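Local coordinates for DUF411 domain-containing protein (Pseudomonas aeruginosa, PDB 6WIS) that binds copper through a cysteine-bridged cluster of four copper ions and probably serves bacterial copper resistance, at residues 11-16 / 52-57; 60-65 / 74-79. All blocks are in the same frame, centred on the assembly; numbering follows the deposited sequence.

Overall arrangement
Contact 1 (11-16 / 52-57) and contact 2 (60-65 / 74-79) follow one another along the chain, the first closing before the second opens, and their centres lie about 18 Å apart on opposite sides of the centre of the chain. Both reach the same mixed sheet, in which strands 55-59 and 62-65 are antiparallel neighbours. Contact 1 joins the start of helix 14-24 to the start of strand 55-59 through copper; contact 2 packs the end of helix 70-77 against strand 62-65. Glu-65 couples them, its carboxylate meeting Ser-53 N and Thr-56 OG1, each a probable hydrogen bond. The copper cluster and the helix packing thus share one sheet framework.

Contact 1: residues 11-16 / 52-57; sequences ANCGCC and GSCHTG. With CU (copper (II) ion), chain E; CU (copper (II) ion), chain C; CU (copper (II) ion), chain D; CU (copper (II) ion), chain F.
The tetranuclear copper cluster of CopG joins the loop and first turn of helix 14-24 to the start of strand 55-59, and metal bonds carry most of this contact. Cys-16 and Cys-54 make one of the two bridges: their SG atoms, 3.9 Å apart, both bind the copper of chain C, which His-55 completes through ND1 at 2.2 Å. The His-55 ring presents its edge to Cys-16, whose SG lies close to the ring plane, 3.8 Å from ND1. With CG of His-55 set between its backbone N and carbonyl carbon (chi1 65°), ND1 can face the copper of chain C; Trp-19 stacks on the ring, which should steady its rotation. Cys-16 SG also binds the copper of chain E, whose other ligands are Cys-13 SG and Cys-15 SG, each at 2.3 Å. Cys-15 SG touches three coppers: besides that of chain E, it makes the second bridge with Cys-54 SG through the copper of chain D, which His-67 completes, and binds the copper of chain F at 2.4 Å alongside Met-90 and Met-97. Sharing thiolates among metals probably spreads their negative charge over the cluster. Direct packing is slight: Cys-16 SG lies 3.6 Å from Cys-54 O, and Cys-13 SG 3.9 Å from Cys-54 CB. Sulfurs shared between metals, as here, characterise polynuclear copper-thiolate clusters.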
loop_
_atom_site.group_PDB
_atom_site.type_symbol
_atom_site.label_atom_id
_atom_site.label_comp_id
_atom_site.label_asym_id
_atom_site.label_seq_id
_atom_site.Cartn_x
_atom_site.Cartn_y
_atom_site.Cartn_z
ATOM N N ALA A 11 -15.019 1.691 0.249
ATOM C CA ALA A 11 -16.159 1.261 1.053
ATOM C C ALA A 11 -16.400 -0.234 0.863
ATOM O O ALA A 11 -16.202 -0.772 -0.231
ATOM C CB ALA A 11 -17.425 2.046 0.674
ATOM N N ASN A 12 -16.813 -0.903 1.950
ATOM C CA ASN A 12 -17.312 -2.291 1.909
ATOM C C ASN A 12 -16.254 -3.269 1.406
ATOM O O ASN A 12 -16.545 -4.213 0.669
ATOM C CB ASN A 12 -18.591 -2.410 1.066
ATOM C CG ASN A 12 -19.279 -3.772 1.251
ATOM O OD1 ASN A 12 -19.512 -4.204 2.383
ATOM N ND2 ASN A 12 -19.546 -4.469 0.152
ATOM N N CYS A 13 -15.003 -3.037 1.793
ATOM C CA CYS A 13 -13.872 -3.830 1.323
ATOM C C CYS A 13 -13.230 -4.472 2.551
ATOM O O CYS A 13 -12.653 -3.776 3.394
ATOM C CB CYS A 13 -12.882 -2.956 0.549
ATOM S SG CYS A 13 -11.644 -3.850 -0.410
ATOM N N GLY A 14 -13.367 -5.791 2.668
ATOM C CA GLY A 14 -12.918 -6.515 3.843
ATOM C C GLY A 14 -11.416 -6.664 3.907
ATOM O O GLY A 14 -10.840 -6.581 5.000
ATOM N N CYS A 15 -10.770 -6.840 2.742
ATOM C CA CYS A 15 -9.319 -7.033 2.702
ATOM C C CYS A 15 -8.560 -5.809 3.216
ATOM O O CYS A 15 -7.516 -5.956 3.863
ATOM C CB CYS A 15 -8.876 -7.376 1.278
ATOM S SG CYS A 15 -9.645 -6.249 0.088
ATOM N N CYS A 16 -9.052 -4.592 2.932
ATOM C CA CYS A 16 -8.408 -3.388 3.461
ATOM C C CYS A 16 -8.334 -3.423 4.984
ATOM O O CYS A 16 -7.309 -3.064 5.572
ATOM C CB CYS A 16 -9.152 -2.114 3.030
ATOM S SG CYS A 16 -9.591 -1.953 1.270
ATOM N N GLY A 52 -3.417 1.551 -9.405
ATOM C CA GLY A 52 -4.327 1.704 -8.290
ATOM C C GLY A 52 -4.743 0.377 -7.683
ATOM O O GLY A 52 -4.659 -0.695 -8.283
ATOM N N SER A 53 -5.233 0.460 -6.454
ATOM C CA SER A 53 -5.663 -0.716 -5.723
ATOM C C SER A 53 -6.904 -0.298 -4.954
ATOM O O SER A 53 -7.553 0.698 -5.296
ATOM C CB SER A 53 -4.506 -1.243 -4.852
ATOM O OG SER A 53 -4.815 -2.475 -4.234
ATOM N N CYS A 54 -7.231 -1.047 -3.896
ATOM C CA CYS A 54 -8.460 -0.851 -3.126
ATOM C C CYS A 54 -8.305 0.129 -1.958
ATOM O O CYS A 54 -9.308 0.502 -1.325
ATOM C CB CYS A 54 -8.917 -2.216 -2.593
ATOM S SG CYS A 54 -7.494 -3.100 -1.846
ATOM N N HIS A 55 -7.081 0.518 -1.618
ATOM C CA HIS A 55 -6.883 1.482 -0.539
ATOM C C HIS A 55 -5.573 2.225 -0.787
ATOM O O HIS A 55 -4.715 1.755 -1.530
ATOM C CB HIS A 55 -6.854 0.792 0.835
ATOM C CG HIS A 55 -5.685 -0.136 1.022
ATOM N ND1 HIS A 55 -5.812 -1.510 1.033
ATOM C CD2 HIS A 55 -4.362 0.118 1.189
ATOM C CE1 HIS A 55 -4.624 -2.066 1.204
ATOM N NE2 HIS A 55 -3.721 -1.101 1.280
ATOM N N THR A 56 -5.414 3.376 -0.138
ATOM C CA THR A 56 -4.208 4.191 -0.273
ATOM C C THR A 56 -3.784 4.635 1.121
ATOM O O THR A 56 -4.561 5.298 1.812
ATOM C CB THR A 56 -4.438 5.418 -1.162
ATOM O OG1 THR A 56 -4.966 5.010 -2.439
ATOM C CG2 THR A 56 -3.113 6.158 -1.377
ATOM N N GLY A 57 -2.576 4.233 1.551
ATOM C CA GLY A 57 -2.015 4.691 2.810
ATOM C C GLY A 57 -1.043 5.845 2.591
ATOM O O GLY A 57 -0.532 6.025 1.487
HETATM CU CU CU E . -9.968 -4.151 1.078
HETATM CU CU CU C . -7.704 -2.277 0.246
HETATM CU CU CU D . -7.908 -4.988 -0.614
HETATM CU CU CU F . -9.361 -7.388 -1.943
#

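Contact 2: residues 60-65 / 74-79; sequences DGKFVE and LKLRER. With ZN (zinc ion), chain N.
Asp-60, in the turn leading into strand 62-65, forms a salt bridge with Arg-77 near the end of helix 70-77. Two nitrogens of the guanidinium hold the same oxygen: NE reaches Asp-60 OD2 at 2.8 Å and NH2 of Arg-77 reaches it at 2.9 Å, side-on. The oxygen lies in the guanidinium plane, yet the two flat groups are turned 50° apart, and NH2 approaches from above the carboxylate plane. A bend at chi3 (74°) brings the arginine's end back toward the turn. Lys-62 then stretches out, extended beyond CG, running past Leu-76 in the opposite direction, with its CD 4.1 Å from Leu-76 CD1. Lys-62 NZ donates to Leu-76 O at 3.1 Å and also bonds Leu-82 O, so the ammonium is held among backbone carbonyls. Leu-76 O accepts from Arg-79 N as well, the two donors arriving from opposite faces of the carbonyl plane. These links fasten the first strand of a beta-alpha-beta unit, 62-65, 70-77 and 84-86, to its helix. Phe-63 adds its carbonyl O, 3.6 Å from Leu-76 CD2. Leu-76 CD2 also meets Val-64 CG2 at 3.9 Å, crossing it at a slant; Leu-76 CG lies anti to the backbone N (chi1 171°), and from there CD2 points in to the strand while CD1 lies beside Lys-62 CD.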
loop_
_atom_site.group_PDB
_atom_site.type_symbol
_atom_site.label_atom_id
_atom_site.label_comp_id
_atom_site.label_asym_id
_atom_site.label_seq_id
_atom_site.Cartn_x
_atom_site.Cartn_y
_atom_site.Cartn_z
ATOM N N ASP A 60 4.628 9.412 6.376
ATOM C CA ASP A 60 5.759 10.335 6.291
ATOM C C ASP A 60 5.877 10.927 4.890
ATOM O O ASP A 60 6.970 11.069 4.338
ATOM C CB ASP A 60 7.055 9.642 6.730
ATOM C CG ASP A 60 7.018 9.212 8.209
ATOM O OD1 ASP A 60 6.662 10.034 9.095
ATOM O OD2 ASP A 60 7.333 8.037 8.488
ATOM N N GLY A 61 4.720 11.229 4.290
ATOM C CA GLY A 61 4.656 11.884 3.014
ATOM C C GLY A 61 4.603 10.989 1.793
ATOM O O GLY A 61 4.338 11.494 0.695
ATOM N N LYS A 62 4.840 9.684 1.930
ATOM C CA LYS A 62 4.891 8.781 0.785
ATOM C C LYS A 62 3.630 7.921 0.743
ATOM O O LYS A 62 3.051 7.604 1.790
ATOM C CB LYS A 62 6.129 7.895 0.865
ATOM C CG LYS A 62 7.418 8.683 1.147
ATOM C CD LYS A 62 8.638 7.780 1.063
ATOM C CE LYS A 62 9.934 8.609 1.208
ATOM N NZ LYS A 62 11.072 7.710 0.915
ATOM N N PHE A 63 3.196 7.553 -0.465
ATOM C CA PHE A 63 1.971 6.762 -0.593
ATOM C C PHE A 63 2.276 5.265 -0.578
ATOM O O PHE A 63 3.347 4.817 -0.990
ATOM C CB PHE A 63 1.167 7.129 -1.857
ATOM C CG PHE A 63 1.835 6.777 -3.178
ATOM C CD1 PHE A 63 1.844 5.471 -3.653
ATOM C CD2 PHE A 63 2.373 7.781 -3.977
ATOM C CE1 PHE A 63 2.428 5.168 -4.859
ATOM C CE2 PHE A 63 2.945 7.490 -5.190
ATOM C CZ PHE A 63 2.977 6.188 -5.636
ATOM N N VAL A 64 1.305 4.495 -0.098
ATOM C CA VAL A 64 1.391 3.040 0.024
ATOM C C VAL A 64 0.109 2.542 -0.626
ATOM O O VAL A 64 -0.969 2.663 -0.042
ATOM C CB VAL A 64 1.485 2.575 1.484
ATOM C CG1 VAL A 64 1.497 1.036 1.566
ATOM C CG2 VAL A 64 2.756 3.192 2.195
ATOM N N GLU A 65 0.202 2.066 -1.860
ATOM C CA GLU A 65 -0.973 1.725 -2.650
ATOM C C GLU A 65 -1.195 0.222 -2.570
ATOM O O GLU A 65 -0.342 -0.559 -3.000
ATOM C CB GLU A 65 -0.799 2.172 -4.104
ATOM C CG GLU A 65 -2.026 1.934 -4.981
ATOM C CD GLU A 65 -3.206 2.831 -4.606
ATOM O OE1 GLU A 65 -2.972 3.778 -3.828
ATOM O OE2 GLU A 65 -4.358 2.597 -5.083
ATOM N N LEU A 74 8.671 -0.411 5.371
ATOM C CA LEU A 74 9.897 0.064 6.022
ATOM C C LEU A 74 10.994 0.365 4.993
ATOM O O LEU A 74 11.706 1.370 5.119
ATOM C CB LEU A 74 10.395 -0.954 7.067
ATOM C CG LEU A 74 9.458 -1.395 8.211
ATOM C CD1 LEU A 74 10.121 -2.459 9.133
ATOM C CD2 LEU A 74 8.915 -0.212 9.049
ATOM N N LYS A 75 11.135 -0.476 3.953
ATOM C CA LYS A 75 12.125 -0.187 2.906
ATOM C C LYS A 75 11.775 1.080 2.147
ATOM O O LYS A 75 12.666 1.862 1.778
ATOM C CB LYS A 75 12.244 -1.349 1.909
ATOM C CG LYS A 75 12.613 -2.682 2.539
ATOM C CD LYS A 75 12.623 -3.809 1.499
ATOM N N LEU A 76 10.483 1.282 1.874
ATOM C CA LEU A 76 10.029 2.513 1.241
ATOM C C LEU A 76 10.466 3.734 2.039
ATOM O O LEU A 76 10.977 4.709 1.473
ATOM C CB LEU A 76 8.503 2.484 1.087
ATOM C CG LEU A 76 7.820 3.776 0.645
ATOM C CD1 LEU A 76 8.289 4.163 -0.772
ATOM C CD2 LEU A 76 6.280 3.617 0.689
ATOM N N ARG A 77 10.293 3.683 3.360
ATOM C CA ARG A 77 10.602 4.822 4.215
ATOM C C ARG A 77 12.065 5.222 4.135
ATOM O O ARG A 77 12.386 6.409 4.261
ATOM C CB ARG A 77 10.245 4.510 5.664
ATOM C CG ARG A 77 8.770 4.448 5.908
ATOM C CD ARG A 77 8.427 4.313 7.379
ATOM N NE ARG A 77 8.619 5.551 8.128
ATOM C CZ ARG A 77 9.527 5.699 9.090
ATOM N NH1 ARG A 77 10.329 4.695 9.399
ATOM N NH2 ARG A 77 9.634 6.847 9.734
ATOM N N GLU A 78 12.964 4.266 3.922
ATOM C CA GLU A 78 14.382 4.580 3.970
ATOM C C GLU A 78 15.006 4.825 2.598
ATOM O O GLU A 78 16.213 5.041 2.523
ATOM C CB GLU A 78 15.134 3.486 4.723
ATOM C CG GLU A 78 15.322 2.175 4.019
ATOM C CD GLU A 78 15.631 1.067 5.014
ATOM O OE1 GLU A 78 15.392 1.286 6.225
ATOM O OE2 GLU A 78 16.107 -0.012 4.594
ATOM N N ARG A 79 14.223 4.850 1.525
ATOM C CA ARG A 79 14.754 5.125 0.193
ATOM C C ARG A 79 14.376 6.560 -0.168
ATOM O O ARG A 79 13.232 6.845 -0.542
ATOM C CB ARG A 79 14.237 4.114 -0.827
ATOM C CG ARG A 79 14.788 2.702 -0.635
ATOM C CD ARG A 79 15.992 2.451 -1.554
ATOM N NE ARG A 79 15.713 2.941 -2.896
ATOM C CZ ARG A 79 15.280 2.184 -3.903
ATOM N NH1 ARG A 79 15.100 0.877 -3.732
ATOM N NH2 ARG A 79 15.031 2.736 -5.087
HETATM ZN ZN ZN N . 16.664 -1.007 6.463
#